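Local structure of probable aminotransferase (Pseudomonas aeruginosa, 5YKR) at residues Lys17-Arg22 and Leu418-Leu423; Ala411-Tyr416 and Arg447-Cys452. The protein is a probable aminotransferase of class III, a family of fold-type I proteins that hold pyridoxal phosphate on a lysine side chain. All blocks are in the same frame, centred on the assembly; numbering follows the deposited sequence.

Both contacts lie where the two ends of the chain come together, about 8 Å apart centre to centre, their centres about 25 and 23 Å from the centre of the chain. Their segments alternate in sequence: 17-22, 411-416, 418-423 and 447-452. Helix 407-418 supplies one side of interaction 2, and the turn at its C-terminal end leads into strand 422-423 and supplies one side of interaction 1. The two sites touch directly, with Leu415 packing on Glu19 and Leu448 on Arg420 and Val422. Together they attach the N-terminal helix 9-26 on one side of helix 407-418 and pair that helix with the C-terminal helix 439-456, bringing the two ends of the chain together around helix 407-418.

Interaction 1: Lys17-Arg22 and Leu418-Leu423; sequences KRELRR and LNRGVL
A salt-bridge network centred on the buried Glu19 fastens helix 9-26 to Asn419 and Arg420, which lie in the type I turn Leu418-Gly421. This turn belongs to a Schellman motif ending helix 407-418, with Gly421 at positive phi as its C-prime residue. Arg420 grips the Glu19 carboxylate end-on with two nitrogens, NH1 to OE1 at 2.9 Å and NH2 to OE2 at 2.9 Å. Both oxygens lie close to the guanidinium plane, but the carboxylate is turned 47° from that plane. The amide of Asn419 adds a nearly straight bond, ND2 to OE1 of Glu19 (2.9 Å), approaching from the face of the carboxylate opposite to Arg420 NH1. The same ND2 also donates to Glu19 O at 3.0 Å, so backbone and side chain are held by one amide nitrogen. OE2 is likewise shared, taking a bond from Arg22 NE (3.2 Å); Arg18 NH1 lies close by as a further salt-bridge partner, though its very short approach is doubtful. Glu19 reaches this cluster because its chain bends at chi2 (-61°). Three arginines around one carboxylate probably favour its ionised form. Arg18 also pairs with Glu455 of helix 439-456, and Arg420 NH1 bonds to Tyr416 O. Beyond the turn, Gly421 and Leu423 hydrogen-bond to Val78 in strand 76-79, while Val422 packs on Leu444 of helix 439-456.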
loop_
_atom_site.group_PDB
_atom_site.type_symbol
_atom_site.label_atom_id
_atom_site.label_comp_id
_atom_site.label_asym_id
_atom_site.label_seq_id
_atom_site.Cartn_x
_atom_site.Cartn_y
_atom_site.Cartn_z
ATOM N N LYS A 17 -2.774 35.499 -10.456
ATOM C CA LYS A 17 -1.412 35.880 -10.879
ATOM C C LYS A 17 -0.646 36.678 -9.821
ATOM O O LYS A 17 0.534 36.453 -9.618
ATOM C CB LYS A 17 -1.465 36.699 -12.159
ATOM C CG LYS A 17 -1.245 35.919 -13.422
ATOM C CD LYS A 17 -1.270 36.872 -14.631
ATOM C CE LYS A 17 -0.143 37.918 -14.610
ATOM N NZ LYS A 17 0.814 37.838 -15.749
ATOM N N ARG A 18 -1.310 37.632 -9.185
ATOM C CA ARG A 18 -0.688 38.400 -8.101
ATOM C C ARG A 18 -0.283 37.476 -6.950
ATOM O O ARG A 18 0.801 37.610 -6.403
ATOM C CB ARG A 18 -1.655 39.483 -7.586
ATOM C CG ARG A 18 -1.008 40.448 -6.613
ATOM C CD ARG A 18 -2.001 41.534 -6.167
ATOM N NE ARG A 18 -3.162 41.144 -5.331
ATOM C CZ ARG A 18 -3.121 40.509 -4.147
ATOM N NH1 ARG A 18 -2.001 40.062 -3.643
ATOM N NH2 ARG A 18 -4.240 40.267 -3.481
ATOM N N GLU A 19 -1.138 36.517 -6.616
ATOM C CA GLU A 19 -0.862 35.607 -5.494
ATOM C C GLU A 19 0.259 34.611 -5.858
ATOM O O GLU A 19 1.039 34.194 -5.003
ATOM C CB GLU A 19 -2.151 34.904 -5.053
ATOM C CG GLU A 19 -3.144 35.853 -4.381
ATOM C CD GLU A 19 -2.598 36.495 -3.131
ATOM O OE1 GLU A 19 -1.996 35.792 -2.320
ATOM O OE2 GLU A 19 -2.771 37.723 -2.948
ATOM N N LEU A 20 0.372 34.255 -7.133
ATOM C CA LEU A 20 1.499 33.416 -7.574
ATOM C C LEU A 20 2.827 34.167 -7.408
ATOM O O LEU A 20 3.812 33.579 -6.949
ATOM C CB LEU A 20 1.308 32.926 -9.015
ATOM C CG LEU A 20 0.279 31.823 -9.221
ATOM C CD1 LEU A 20 -0.054 31.703 -10.710
ATOM C CD2 LEU A 20 0.750 30.489 -8.628
ATOM N N ARG A 21 2.836 35.463 -7.739
ATOM C CA ARG A 21 4.036 36.267 -7.497
ATOM C C ARG A 21 4.345 36.388 -6.005
ATOM O O ARG A 21 5.500 36.183 -5.597
ATOM C CB ARG A 21 3.907 37.647 -8.147
ATOM C CG ARG A 21 5.141 38.489 -8.045
ATOM C CD ARG A 21 5.070 39.662 -9.043
ATOM N NE ARG A 21 3.842 40.464 -8.957
ATOM C CZ ARG A 21 3.556 41.339 -7.982
ATOM N NH1 ARG A 21 4.408 41.557 -6.965
ATOM N NH2 ARG A 21 2.391 41.991 -8.015
ATOM N N ARG A 22 3.309 36.650 -5.200
ATOM C CA ARG A 22 3.439 36.698 -3.733
ATOM C C ARG A 22 3.971 35.355 -3.214
ATOM O O ARG A 22 4.810 35.328 -2.337
ATOM C CB ARG A 22 2.085 37.009 -3.088
ATOM C CG ARG A 22 2.057 37.245 -1.587
ATOM C CD ARG A 22 0.625 37.474 -1.010
ATOM N NE ARG A 22 -0.007 38.649 -1.522
ATOM C CZ ARG A 22 0.274 39.896 -1.105
ATOM N NH1 ARG A 22 1.206 40.121 -0.172
ATOM N NH2 ARG A 22 -0.335 40.927 -1.625
ATOM N N LEU A 418 -3.239 30.209 1.653
ATOM C CA LEU A 418 -1.867 29.705 1.925
ATOM C C LEU A 418 -0.889 30.848 2.193
ATOM O O LEU A 418 -0.137 30.855 3.178
ATOM C CB LEU A 418 -1.403 28.824 0.750
ATOM C CG LEU A 418 -0.027 28.170 0.871
ATOM C CD1 LEU A 418 0.019 26.882 0.024
ATOM C CD2 LEU A 418 1.149 29.097 0.559
ATOM N N ASN A 419 -0.925 31.852 1.311
ATOM C CA ASN A 419 -0.019 33.006 1.462
ATOM C C ASN A 419 -0.270 33.843 2.716
ATOM O O ASN A 419 0.563 34.684 3.057
ATOM C CB ASN A 419 -0.126 33.924 0.227
ATOM C CG ASN A 419 0.608 33.393 -1.011
ATOM O OD1 ASN A 419 1.564 32.622 -0.931
ATOM N ND2 ASN A 419 0.130 33.851 -2.194
ATOM N N ARG A 420 -1.387 33.606 3.392
ATOM C CA ARG A 420 -1.734 34.306 4.630
ATOM C C ARG A 420 -1.862 33.343 5.812
ATOM O O ARG A 420 -2.454 33.657 6.831
ATOM C CB ARG A 420 -3.004 35.150 4.400
ATOM C CG ARG A 420 -2.756 36.308 3.435
ATOM C CD ARG A 420 -4.063 36.872 2.889
ATOM N NE ARG A 420 -3.801 37.875 1.864
ATOM C CZ ARG A 420 -3.411 37.635 0.625
ATOM N NH1 ARG A 420 -3.186 36.380 0.211
ATOM N NH2 ARG A 420 -3.160 38.638 -0.217
ATOM N N GLY A 421 -1.224 32.157 5.681
ATOM C CA GLY A 421 -1.013 31.277 6.829
ATOM C C GLY A 421 -2.095 30.236 7.136
ATOM O O GLY A 421 -2.182 29.757 8.287
ATOM N N VAL A 422 -2.888 29.839 6.138
ATOM C CA VAL A 422 -3.891 28.789 6.324
ATOM C C VAL A 422 -3.726 27.757 5.185
ATOM O O VAL A 422 -3.810 28.113 3.990
ATOM C CB VAL A 422 -5.307 29.329 6.331
ATOM C CG1 VAL A 422 -6.307 28.188 6.314
ATOM C CG2 VAL A 422 -5.531 30.257 7.533
ATOM N N LEU A 423 -3.496 26.502 5.543
ATOM C CA LEU A 423 -3.447 25.429 4.561
ATOM C C LEU A 423 -4.777 24.682 4.447
ATOM O O LEU A 423 -5.327 24.206 5.428
ATOM C CB LEU A 423 -2.364 24.392 4.970
ATOM C CG LEU A 423 -0.946 24.915 5.034
ATOM C CD1 LEU A 423 0.018 23.885 5.597
ATOM C CD2 LEU A 423 -0.495 25.380 3.675
#

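Interaction 2: Ala411-Tyr416 and Arg447-Cys452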
loop_
_atom_site.group_PDB
_atom_site.type_symbol
_atom_site.label_atom_id
_atom_site.label_comp_id
_atom_site.label_asym_id
_atom_site.label_seq_id
_atom_site.Cartn_x
_atom_site.Cartn_y
_atom_site.Cartn_z
ATOM N N ALA A 411 -7.949 27.080 -7.100
ATOM C CA ALA A 411 -6.551 27.412 -6.906
ATOM C C ALA A 411 -6.380 28.804 -6.297
ATOM O O ALA A 411 -5.571 29.000 -5.406
ATOM C CB ALA A 411 -5.786 27.288 -8.211
ATOM N N CYS A 412 -7.146 29.769 -6.793
ATOM C CA CYS A 412 -7.058 31.110 -6.260
ATOM C C CYS A 412 -7.422 31.214 -4.784
ATOM O O CYS A 412 -6.689 31.827 -4.022
ATOM C CB CYS A 412 -7.910 32.040 -7.091
ATOM S SG CYS A 412 -7.720 33.797 -6.704
ATOM N N LEU A 413 -8.531 30.609 -4.377
ATOM C CA LEU A 413 -8.934 30.642 -2.976
ATOM C C LEU A 413 -7.898 29.944 -2.119
ATOM O O LEU A 413 -7.526 30.434 -1.063
ATOM C CB LEU A 413 -10.308 29.973 -2.803
ATOM C CG LEU A 413 -11.555 30.638 -3.425
ATOM C CD1 LEU A 413 -12.809 29.855 -3.104
ATOM C CD2 LEU A 413 -11.652 32.048 -3.012
ATOM N N HIS A 414 -7.444 28.771 -2.574
ATOM C CA HIS A 414 -6.473 28.025 -1.802
ATOM C C HIS A 414 -5.159 28.779 -1.650
ATOM O O HIS A 414 -4.576 28.794 -0.556
ATOM C CB HIS A 414 -6.176 26.674 -2.424
ATOM C CG HIS A 414 -7.244 25.637 -2.253
ATOM N ND1 HIS A 414 -8.459 25.639 -2.902
ATOM C CD2 HIS A 414 -7.235 24.495 -1.524
ATOM C CE1 HIS A 414 -9.162 24.572 -2.534
ATOM N NE2 HIS A 414 -8.435 23.857 -1.717
ATOM N N LEU A 415 -4.702 29.426 -2.721
ATOM C CA LEU A 415 -3.426 30.137 -2.649
ATOM C C LEU A 415 -3.517 31.411 -1.818
ATOM O O LEU A 415 -2.572 31.738 -1.092
ATOM C CB LEU A 415 -2.935 30.481 -4.065
ATOM C CG LEU A 415 -1.535 31.091 -4.168
ATOM C CD1 LEU A 415 -0.486 30.202 -3.512
ATOM C CD2 LEU A 415 -1.184 31.348 -5.616
ATOM N N TYR A 416 -4.628 32.136 -1.932
ATOM C CA TYR A 416 -4.834 33.347 -1.113
ATOM C C TYR A 416 -4.717 32.986 0.365
ATOM O O TYR A 416 -4.022 33.677 1.135
ATOM C CB TYR A 416 -6.193 33.940 -1.432
ATOM C CG TYR A 416 -6.439 35.290 -0.817
ATOM C CD1 TYR A 416 -6.841 35.403 0.489
ATOM C CD2 TYR A 416 -6.237 36.463 -1.558
ATOM C CE1 TYR A 416 -7.108 36.637 1.062
ATOM C CE2 TYR A 416 -6.473 37.697 -0.993
ATOM C CZ TYR A 416 -6.895 37.764 0.340
ATOM O OH TYR A 416 -7.134 38.979 0.920
ATOM N N ARG A 447 -12.053 34.834 8.183
ATOM C CA ARG A 447 -11.678 36.180 7.748
ATOM C C ARG A 447 -10.989 36.174 6.393
ATOM O O ARG A 447 -11.304 36.988 5.507
ATOM C CB ARG A 447 -10.772 36.896 8.778
ATOM C CG ARG A 447 -11.423 37.147 10.116
ATOM C CD ARG A 447 -10.585 38.044 10.943
ATOM N NE ARG A 447 -9.234 37.567 11.182
ATOM C CZ ARG A 447 -8.862 36.859 12.247
ATOM N NH1 ARG A 447 -9.743 36.515 13.190
ATOM N NH2 ARG A 447 -7.593 36.526 12.390
ATOM N N LEU A 448 -10.038 35.260 6.205
ATOM C CA LEU A 448 -9.295 35.220 4.952
ATOM C C LEU A 448 -10.175 34.844 3.749
ATOM O O LEU A 448 -10.015 35.401 2.670
ATOM C CB LEU A 448 -8.129 34.230 5.058
ATOM C CG LEU A 448 -7.049 34.653 6.040
ATOM C CD1 LEU A 448 -5.954 33.611 6.023
ATOM C CD2 LEU A 448 -6.456 36.017 5.720
ATOM N N LEU A 449 -11.078 33.895 3.951
ATOM C CA LEU A 449 -11.997 33.506 2.882
ATOM C C LEU A 449 -12.894 34.688 2.501
ATOM O O LEU A 449 -13.131 34.953 1.292
ATOM C CB LEU A 449 -12.811 32.275 3.256
ATOM C CG LEU A 449 -13.839 31.811 2.214
ATOM C CD1 LEU A 449 -13.175 31.391 0.902
ATOM C CD2 LEU A 449 -14.625 30.651 2.787
ATOM N N ARG A 450 -13.409 35.381 3.518
ATOM C CA ARG A 450 -14.246 36.543 3.280
ATOM C C ARG A 450 -13.498 37.641 2.564
ATOM O O ARG A 450 -14.048 38.250 1.619
ATOM C CB ARG A 450 -14.793 37.049 4.599
ATOM C CG ARG A 450 -15.615 38.343 4.486
ATOM C CD ARG A 450 -16.854 38.193 3.610
ATOM N NE ARG A 450 -17.557 39.474 3.489
ATOM C CZ ARG A 450 -17.173 40.500 2.726
ATOM N NH1 ARG A 450 -16.072 40.471 1.978
ATOM N NH2 ARG A 450 -17.903 41.604 2.721
ATOM N N ASP A 451 -12.244 37.881 2.963
ATOM C CA ASP A 451 -11.401 38.849 2.291
ATOM C C ASP A 451 -11.183 38.486 0.816
ATOM O O ASP A 451 -11.255 39.356 -0.055
ATOM C CB ASP A 451 -10.046 39.027 2.962
ATOM C CG ASP A 451 -10.114 39.713 4.315
ATOM O OD1 ASP A 451 -11.187 40.246 4.714
ATOM O OD2 ASP A 451 -9.060 39.699 4.986
ATOM N N CYS A 452 -10.858 37.222 0.566
ATOM C CA CYS A 452 -10.576 36.779 -0.796
ATOM C C CYS A 452 -11.797 36.977 -1.702
ATOM O O CYS A 452 -11.687 37.547 -2.801
ATOM C CB CYS A 452 -10.154 35.307 -0.798
ATOM S SG CYS A 452 -9.661 34.699 -2.407
HETATM O O HOH W 1 -6.769 39.068 3.841
#
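Tyr416 and Cys452 lie at the centre of a buried helix-helix contact, in which the aromatic ring covers the cysteine side chain. CB of Cys452 sits over one face of the ring in a CH-pi contact, 3.7 Å from the centroid of the Tyr416 ring. Its sulfur makes a more oblique sulfur-aromatic contact, with SG 4.1 Å from the centroid of the same ring and 30° off the ring normal. With SG anti to the backbone N (chi1 -175°), the sulfur also points at Leu413, whose CD2 meets Cys452 SG closely, at 3.4 Å. The segments 411-416 and 447-452 run at 131° to each other, their axes 9.9 Å apart at closest approach. They are parts of helices 407-418 and 439-456, which probably belong to the small domain, as in other fold-type I aminotransferases. There Leu413 and Leu449, whose CD2 and CD1 come within 4.3 Å of each other, both lean on Tyr388 of strand 385-389. The far face of the Tyr416 ring carries the guanidinium of Arg420 in a cation-pi contact, so the ring is sandwiched between Cys452 and Arg420. At its outer end the phenol reaches Glu455 by a hydrogen bond. A water donates to Tyr416 OH at 2.9 Å and to OD2 of Asp451 at 2.6 Å, bridging the two helices at the solvent-facing rim, where CB of Asp451 lies 3.6 Å from the Tyr416 OH.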